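Local coordinates for protein alpha-L-rhamnosidase (Streptomyces avermitilis, PDB 3W5M) that hydrolyses terminal non-reducing alpha-L-rhamnose residues from rhamnosides such as citrus flavonoids and gum arabic, and binds L-rhamnose through a calcium-dependent carbohydrate-binding module, at residues P297-F309 against A369-Y381. Residues are numbered along the deposited sequence; the frame is centred on the assembly and turned at random.
Sequences PVASAANQLRHEF and ANALAAYVAPGWY
Leu305 and Ala374 exchange two backbone hydrogen bonds, Ala374 N to Leu305 O at 2.8 Å and Leu305 N to Ala374 O at 2.9 Å, and the same reciprocal pairing recurs at His307 with Leu372 and Phe309 with Asn370. At Asn303 and Val376 the ladder frays: Val376 N still reaches Asn303 O at 3.0 Å, but the return bond is weak, and a water bridges Val376 O to Asn303 ND2, which also donates to Leu129 O. On the face carrying Gln304, Arg306 and Glu308, Gln304 runs alongside Tyr375, its amide turned 55° from the ring. Gln304 NE2 donates to Tyr375 OH at 3.0 Å, nearly in the amide plane, while OE1 goes to Thr445; Trp448 meets the tyrosine ring edge-to-face. A phenylalanine in place of Tyr375 would probably leave Gln304 NE2 without this acceptor. Arg306 forms a salt bridge with Glu308, NH1 and NH2 both reaching OE2 at 3.0 Å; its NE donates to Trp448 O, NH1 makes a further salt bridge with Asp455, and Gly452 N donates to Glu308 OE1. Ala371 CB lies against Arg306 NH2. On the other face, a chi1 of 54° swings the Phe309 ring back across the neighbouring strand: Asn370 CB stands over one face, 3.6 Å from the centroid, and Phe309 CE1 touches Leu372 CB. Leu305 CD1 meets Val376 CG2 at 3.9 Å. These are central antiparallel neighbours in one sheet of a beta-sandwich: backbone bonds set the register, one face is tied to the 445-455 loop region by polar and charged groups, and on the other Phe309, Ala374 and Val376 pack against strand 398-407 of the facing sheet.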
ATOM      1  N   PRO A 297      -9.658  22.228  15.651  1.00 26.16           N
ATOM      2  CA  PRO A 297     -10.245  20.915  15.383  1.00 25.18           C
ATOM      3  C   PRO A 297      -9.947  20.541  13.931  1.00 24.19           C
ATOM      4  O   PRO A 297      -9.777  21.427  13.090  1.00 26.57           O
ATOM      5  CB  PRO A 297     -11.762  21.144  15.541  1.00 26.41           C
ATOM      6  CG  PRO A 297     -11.934  22.520  16.077  1.00 26.13           C
ATOM      7  CD  PRO A 297     -10.661  23.284  15.869  1.00 25.96           C
ATOM      8  N   VAL A 298      -9.852  19.249  13.659  1.00 26.91           N
ATOM      9  CA  VAL A 298      -9.576  18.730  12.317  1.00 28.30           C
ATOM     10  C   VAL A 298     -10.896  18.343  11.633  1.00 29.72           C
ATOM     11  O   VAL A 298     -11.708  17.662  12.220  1.00 30.95           O
ATOM     12  CB  VAL A 298      -8.642  17.512  12.393  1.00 28.61           C
ATOM     13  CG1 VAL A 298      -8.458  16.879  11.009  1.00 28.43           C
ATOM     14  CG2 VAL A 298      -7.295  17.925  12.979  1.00 32.26           C
ATOM     15  N   ALA A 299     -11.117  18.798  10.412  1.00 30.55           N
ATOM     16  CA  ALA A 299     -12.292  18.350   9.672  1.00 32.61           C
ATOM     17  C   ALA A 299     -11.768  17.508   8.512  1.00 30.26           C
ATOM     18  O   ALA A 299     -10.737  17.812   7.935  1.00 32.57           O
ATOM     19  CB  ALA A 299     -13.113  19.534   9.168  1.00 35.05           C
ATOM     20  N   SER A 300     -12.457  16.431   8.193  1.00 26.52           N
ATOM     21  CA  SER A 300     -11.988  15.546   7.156  1.00 24.76           C
ATOM     22  C   SER A 300     -13.101  15.190   6.180  1.00 22.31           C
ATOM     23  O   SER A 300     -13.167  14.063   5.739  1.00 20.78           O
ATOM     24  CB  SER A 300     -11.440  14.271   7.803  1.00 28.19           C
ATOM     25  OG  SER A 300     -10.292  14.558   8.592  1.00 35.13           O
ATOM     26  N   ALA A 301     -13.962  16.143   5.819  1.00 22.16           N
ATOM     27  CA  ALA A 301     -15.091  15.793   4.959  1.00 21.91           C
ATOM     28  C   ALA A 301     -14.585  15.488   3.546  1.00 22.17           C
ATOM     29  O   ALA A 301     -13.498  15.953   3.173  1.00 22.20           O
ATOM     30  CB  ALA A 301     -16.106  16.927   4.928  1.00 23.33           C
ATOM     31  N   ALA A 302     -15.333  14.661   2.804  1.00 19.27           N
ATOM     32  CA  ALA A 302     -15.146  14.463   1.354  1.00 19.54           C
ATOM     33  C   ALA A 302     -16.237  15.246   0.709  1.00 19.14           C
ATOM     34  O   ALA A 302     -17.369  14.754   0.589  1.00 20.14           O
ATOM     35  CB  ALA A 302     -15.271  13.015   0.952  1.00 20.48           C
ATOM     36  N   ASN A 303     -15.936  16.486   0.353  1.00 18.13           N
ATOM     37  CA  ASN A 303     -16.976  17.372  -0.223  1.00 17.51           C
ATOM     38  C   ASN A 303     -17.332  17.079  -1.657  1.00 16.85           C
ATOM     39  O   ASN A 303     -16.581  16.440  -2.372  1.00 17.97           O
ATOM     40  CB  ASN A 303     -16.545  18.839  -0.092  1.00 18.34           C
ATOM     41  CG  ASN A 303     -16.530  19.322   1.352  1.00 18.96           C
ATOM     42  OD1 ASN A 303     -17.555  19.403   2.003  1.00 20.34           O
ATOM     43  ND2 ASN A 303     -15.353  19.636   1.859  1.00 18.82           N
ATOM     44  N   GLN A 304     -18.504  17.549  -2.090  1.00 17.82           N
ATOM     45  CA  GLN A 304     -18.926  17.448  -3.467  1.00 17.63           C
ATOM     46  C   GLN A 304     -18.618  18.714  -4.274  1.00 18.63           C
ATOM     47  O   GLN A 304     -18.889  19.814  -3.816  1.00 20.52           O
ATOM     48  CB  GLN A 304     -20.433  17.192  -3.500  1.00 18.27           C
ATOM     49  CG  GLN A 304     -20.809  15.862  -2.833  1.00 19.33           C
ATOM     50  CD  GLN A 304     -22.314  15.619  -2.830  1.00 22.59           C
ATOM     51  OE1 GLN A 304     -23.129  16.563  -2.937  1.00 24.86           O
ATOM     52  NE2 GLN A 304     -22.696  14.361  -2.652  1.00 22.25           N
ATOM     53  N   LEU A 305     -18.035  18.540  -5.455  1.00 18.91           N
ATOM     54  CA  LEU A 305     -17.723  19.660  -6.362  1.00 20.11           C
ATOM     55  C   LEU A 305     -18.353  19.368  -7.713  1.00 20.54           C
ATOM     56  O   LEU A 305     -18.377  18.221  -8.150  1.00 21.39           O
ATOM     57  CB  LEU A 305     -16.209  19.852  -6.474  1.00 21.01           C
ATOM     58  CG  LEU A 305     -15.465  20.522  -5.312  1.00 21.05           C
ATOM     59  CD1 LEU A 305     -15.449  19.724  -4.026  1.00 23.48           C
ATOM     60  CD2 LEU A 305     -14.009  20.693  -5.768  1.00 23.54           C
ATOM     61  N   ARG A 306     -18.911  20.377  -8.381  1.00 20.17           N
ATOM     62  CA  ARG A 306     -19.566  20.096  -9.655  1.00 20.37           C
ATOM     63  C   ARG A 306     -19.563  21.300 -10.562  1.00 19.69           C
ATOM     64  O   ARG A 306     -19.432  22.434 -10.094  1.00 19.90           O
ATOM     65  CB  ARG A 306     -21.036  19.660  -9.474  1.00 21.65           C
ATOM     66  CG  ARG A 306     -21.952  20.789  -9.008  1.00 21.93           C
ATOM     67  CD  ARG A 306     -23.376  20.279  -8.721  1.00 21.37           C
ATOM     68  NE  ARG A 306     -23.944  19.455  -9.796  1.00 23.97           N
ATOM     69  CZ  ARG A 306     -24.650  19.913 -10.829  1.00 23.29           C
ATOM     70  NH1 ARG A 306     -24.836  21.216 -10.987  1.00 23.21           N
ATOM     71  NH2 ARG A 306     -25.134  19.057 -11.717  1.00 23.60           N
ATOM     72  N   HIS A 307     -19.768  21.008 -11.837  1.00 19.94           N
ATOM     73  CA  HIS A 307     -19.833  22.001 -12.889  1.00 22.83           C
ATOM     74  C   HIS A 307     -20.734  21.506 -14.017  1.00 22.89           C
ATOM     75  O   HIS A 307     -20.493  20.424 -14.575  1.00 21.55           O
ATOM     76  CB  HIS A 307     -18.433  22.224 -13.420  1.00 23.14           C
ATOM     77  CG  HIS A 307     -18.361  23.185 -14.565  1.00 25.43           C
ATOM     78  ND1 HIS A 307     -18.836  24.476 -14.489  1.00 27.95           N
ATOM     79  CD2 HIS A 307     -17.833  23.049 -15.803  1.00 26.85           C
ATOM     80  CE1 HIS A 307     -18.613  25.097 -15.636  1.00 27.31           C
ATOM     81  NE2 HIS A 307     -18.019  24.249 -16.456  1.00 28.77           N
ATOM     82  N   GLU A 308     -21.748  22.304 -14.374  1.00 24.82           N
ATOM     83  CA  GLU A 308     -22.518  22.047 -15.607  1.00 26.12           C
ATOM     84  C   GLU A 308     -22.008  22.875 -16.780  1.00 25.79           C
ATOM     85  O   GLU A 308     -21.488  23.989 -16.587  1.00 27.70           O
ATOM     86  CB  GLU A 308     -24.024  22.273 -15.410  1.00 27.42           C
ATOM     87  CG  GLU A 308     -24.642  21.191 -14.524  1.00 30.74           C
ATOM     88  CD  GLU A 308     -26.167  21.264 -14.425  1.00 34.15           C
ATOM     89  OE1 GLU A 308     -26.826  21.530 -15.460  1.00 33.55           O
ATOM     90  OE2 GLU A 308     -26.697  21.042 -13.303  1.00 33.55           O
ATOM     91  N   PHE A 309     -22.132  22.310 -17.971  1.00 26.91           N
ATOM     92  CA  PHE A 309     -21.665  22.938 -19.199  1.00 28.86           C
ATOM     93  C   PHE A 309     -22.434  22.371 -20.386  1.00 31.54           C
ATOM     94  O   PHE A 309     -23.024  21.279 -20.317  1.00 34.60           O
ATOM     95  CB  PHE A 309     -20.141  22.729 -19.382  1.00 27.47           C
ATOM     96  CG  PHE A 309     -19.722  21.279 -19.325  1.00 26.59           C
ATOM     97  CD1 PHE A 309     -19.594  20.624 -18.096  1.00 26.77           C
ATOM     98  CD2 PHE A 309     -19.504  20.563 -20.491  1.00 26.20           C
ATOM     99  CE1 PHE A 309     -19.239  19.288 -18.060  1.00 26.18           C
ATOM    100  CE2 PHE A 309     -19.132  19.226 -20.464  1.00 26.95           C
ATOM    101  CZ  PHE A 309     -19.013  18.584 -19.242  1.00 26.89           C
ATOM    102  N   ALA A 369     -26.597  19.611 -22.620  1.00 29.28           N
ATOM    103  CA  ALA A 369     -26.252  19.793 -21.228  1.00 27.74           C
ATOM    104  C   ALA A 369     -25.519  18.597 -20.627  1.00 26.32           C
ATOM    105  O   ALA A 369     -25.897  17.431 -20.802  1.00 25.27           O
ATOM    106  CB  ALA A 369     -27.480  20.159 -20.407  1.00 30.51           C
ATOM    107  N   ASN A 370     -24.450  18.929 -19.916  1.00 25.43           N
ATOM    108  CA  ASN A 370     -23.556  17.952 -19.313  1.00 24.78           C
ATOM    109  C   ASN A 370     -23.252  18.397 -17.887  1.00 22.63           C
ATOM    110  O   ASN A 370     -23.339  19.592 -17.572  1.00 22.11           O
ATOM    111  CB  ASN A 370     -22.239  17.862 -20.095  1.00 25.20           C
ATOM    112  CG  ASN A 370     -22.384  17.175 -21.436  1.00 24.26           C
ATOM    113  OD1 ASN A 370     -22.032  16.012 -21.581  1.00 23.71           O
ATOM    114  ND2 ASN A 370     -22.854  17.920 -22.450  1.00 24.62           N
ATOM    115  N   ALA A 371     -22.926  17.441 -17.018  1.00 22.01           N
ATOM    116  CA  ALA A 371     -22.443  17.763 -15.678  1.00 22.13           C
ATOM    117  C   ALA A 371     -21.182  16.918 -15.376  1.00 20.72           C
ATOM    118  O   ALA A 371     -21.155  15.715 -15.612  1.00 19.91           O
ATOM    119  CB  ALA A 371     -23.523  17.466 -14.648  1.00 23.07           C
ATOM    120  N   LEU A 372     -20.148  17.572 -14.863  1.00 21.15           N
ATOM    121  CA  LEU A 372     -18.944  16.874 -14.390  1.00 20.86           C
ATOM    122  C   LEU A 372     -18.892  17.123 -12.878  1.00 20.04           C
ATOM    123  O   LEU A 372     -19.207  18.209 -12.407  1.00 20.10           O
ATOM    124  CB  LEU A 372     -17.699  17.390 -15.117  1.00 21.96           C
ATOM    125  CG  LEU A 372     -16.361  16.763 -14.730  1.00 24.00           C
ATOM    126  CD1 LEU A 372     -16.333  15.307 -15.135  1.00 21.77           C
ATOM    127  CD2 LEU A 372     -15.222  17.534 -15.396  1.00 25.63           C
ATOM    128  N   ALA A 373     -18.543  16.103 -12.102  1.00 20.31           N
ATOM    129  CA  ALA A 373     -18.686  16.214 -10.663  1.00 18.82           C
ATOM    130  C   ALA A 373     -17.608  15.377  -9.991  1.00 18.44           C
ATOM    131  O   ALA A 373     -17.136  14.426 -10.590  1.00 18.60           O
ATOM    132  CB  ALA A 373     -20.033  15.701 -10.245  1.00 19.45           C
ATOM    133  N   ALA A 374     -17.242  15.726  -8.760  1.00 17.58           N
ATOM    134  CA  ALA A 374     -16.266  14.880  -8.033  1.00 18.01           C
ATOM    135  C   ALA A 374     -16.453  14.965  -6.531  1.00 17.66           C
ATOM    136  O   ALA A 374     -16.833  16.006  -6.020  1.00 18.88           O
ATOM    137  CB  ALA A 374     -14.818  15.237  -8.427  1.00 17.55           C
ATOM    138  N   TYR A 375     -16.166  13.860  -5.828  1.00 16.98           N
ATOM    139  CA  TYR A 375     -15.907  13.892  -4.404  1.00 16.16           C
ATOM    140  C   TYR A 375     -14.424  14.164  -4.262  1.00 16.16           C
ATOM    141  O   TYR A 375     -13.642  13.644  -5.055  1.00 16.67           O
ATOM    142  CB  TYR A 375     -16.159  12.541  -3.763  1.00 17.29           C
ATOM    143  CG  TYR A 375     -17.631  12.261  -3.553  1.00 18.23           C
ATOM    144  CD1 TYR A 375     -18.341  12.944  -2.562  1.00 20.25           C
ATOM    145  CD2 TYR A 375     -18.287  11.301  -4.306  1.00 20.93           C
ATOM    146  CE1 TYR A 375     -19.697  12.707  -2.362  1.00 24.46           C
ATOM    147  CE2 TYR A 375     -19.655  11.048  -4.110  1.00 23.58           C
ATOM    148  CZ  TYR A 375     -20.340  11.760  -3.130  1.00 24.52           C
ATOM    149  OH  TYR A 375     -21.707  11.572  -2.894  1.00 28.46           O
ATOM    150  N   VAL A 376     -14.084  14.983  -3.281  1.00 16.34           N
ATOM    151  CA  VAL A 376     -12.673  15.321  -2.981  1.00 17.15           C
ATOM    152  C   VAL A 376     -12.401  15.138  -1.484  1.00 16.81           C
ATOM    153  O   VAL A 376     -13.008  15.827  -0.668  1.00 17.07           O
ATOM    154  CB  VAL A 376     -12.356  16.779  -3.373  1.00 18.45           C
ATOM    155  CG1 VAL A 376     -10.854  17.038  -3.117  1.00 18.26           C
ATOM    156  CG2 VAL A 376     -12.735  17.016  -4.812  1.00 18.53           C
ATOM    157  N   ALA A 377     -11.475  14.232  -1.120  1.00 17.88           N
ATOM    158  CA  ALA A 377     -11.247  13.851   0.290  1.00 17.81           C
ATOM    159  C   ALA A 377      -9.800  14.082   0.714  1.00 17.94           C
ATOM    160  O   ALA A 377      -8.953  14.217  -0.140  1.00 18.83           O
ATOM    161  CB  ALA A 377     -11.553  12.348   0.485  1.00 18.12           C
ATOM    162  N   PRO A 378      -9.515  14.065   2.030  1.00 18.82           N
ATOM    163  CA  PRO A 378      -8.125  14.310   2.530  1.00 18.29           C
ATOM    164  C   PRO A 378      -7.042  13.301   2.143  1.00 18.63           C
ATOM    165  O   PRO A 378      -5.925  13.731   1.829  1.00 18.25           O
ATOM    166  CB  PRO A 378      -8.301  14.341   4.061  1.00 18.43           C
ATOM    167  CG  PRO A 378      -9.771  14.638   4.264  1.00 19.40           C
ATOM    168  CD  PRO A 378     -10.466  13.923   3.152  1.00 18.11           C
ATOM    169  N   GLY A 379      -7.326  11.981   2.199  1.00 18.35           N
ATOM    170  CA  GLY A 379      -6.342  10.945   1.822  1.00 17.96           C
ATOM    171  C   GLY A 379      -5.029  11.053   2.586  1.00 17.43           C
ATOM    172  O   GLY A 379      -5.009  11.406   3.765  1.00 17.79           O
ATOM    173  N   TRP A 380      -3.928  10.764   1.900  1.00 17.04           N
ATOM    174  CA  TRP A 380      -2.602  10.855   2.496  1.00 17.75           C
ATOM    175  C   TRP A 380      -2.122  12.296   2.511  1.00 17.97           C
ATOM    176  O   TRP A 380      -1.291  12.678   3.345  1.00 17.55           O
ATOM    177  CB  TRP A 380      -1.596  10.059   1.655  1.00 16.85           C
ATOM    178  CG  TRP A 380      -1.731   8.574   1.698  1.00 17.12           C
ATOM    179  CD1 TRP A 380      -1.199   7.709   2.641  1.00 17.77           C
ATOM    180  CD2 TRP A 380      -2.390   7.766   0.742  1.00 17.59           C
ATOM    181  NE1 TRP A 380      -1.507   6.415   2.303  1.00 17.77           N
ATOM    182  CE2 TRP A 380      -2.234   6.419   1.147  1.00 16.94           C
ATOM    183  CE3 TRP A 380      -3.135   8.046  -0.412  1.00 18.26           C
ATOM    184  CZ2 TRP A 380      -2.797   5.344   0.435  1.00 18.94           C
ATOM    185  CZ3 TRP A 380      -3.665   6.972  -1.145  1.00 19.93           C
ATOM    186  CH2 TRP A 380      -3.501   5.639  -0.711  1.00 18.87           C
ATOM    187  N   TYR A 381      -2.633  13.098   1.585  1.00 17.88           N
ATOM    188  CA  TYR A 381      -2.233  14.494   1.485  1.00 18.50           C
ATOM    189  C   TYR A 381      -2.561  15.289   2.780  1.00 19.42           C
ATOM    190  O   TYR A 381      -1.733  16.037   3.282  1.00 18.49           O
ATOM    191  CB  TYR A 381      -2.903  15.115   0.267  1.00 19.30           C
ATOM    192  CG  TYR A 381      -2.535  16.561   0.095  1.00 19.30           C
ATOM    193  CD1 TYR A 381      -1.324  16.919  -0.500  1.00 19.13           C
ATOM    194  CD2 TYR A 381      -3.391  17.554   0.551  1.00 19.97           C
ATOM    195  CE1 TYR A 381      -0.978  18.257  -0.640  1.00 21.15           C
ATOM    196  CE2 TYR A 381      -3.063  18.894   0.420  1.00 22.68           C
ATOM    197  CZ  TYR A 381      -1.851  19.233  -0.184  1.00 22.16           C
ATOM    198  OH  TYR A 381      -1.524  20.571  -0.293  1.00 23.26           O
TER
HETATM  199  O   HOH W   1     -12.885  18.508   0.223  1.00 19.80           O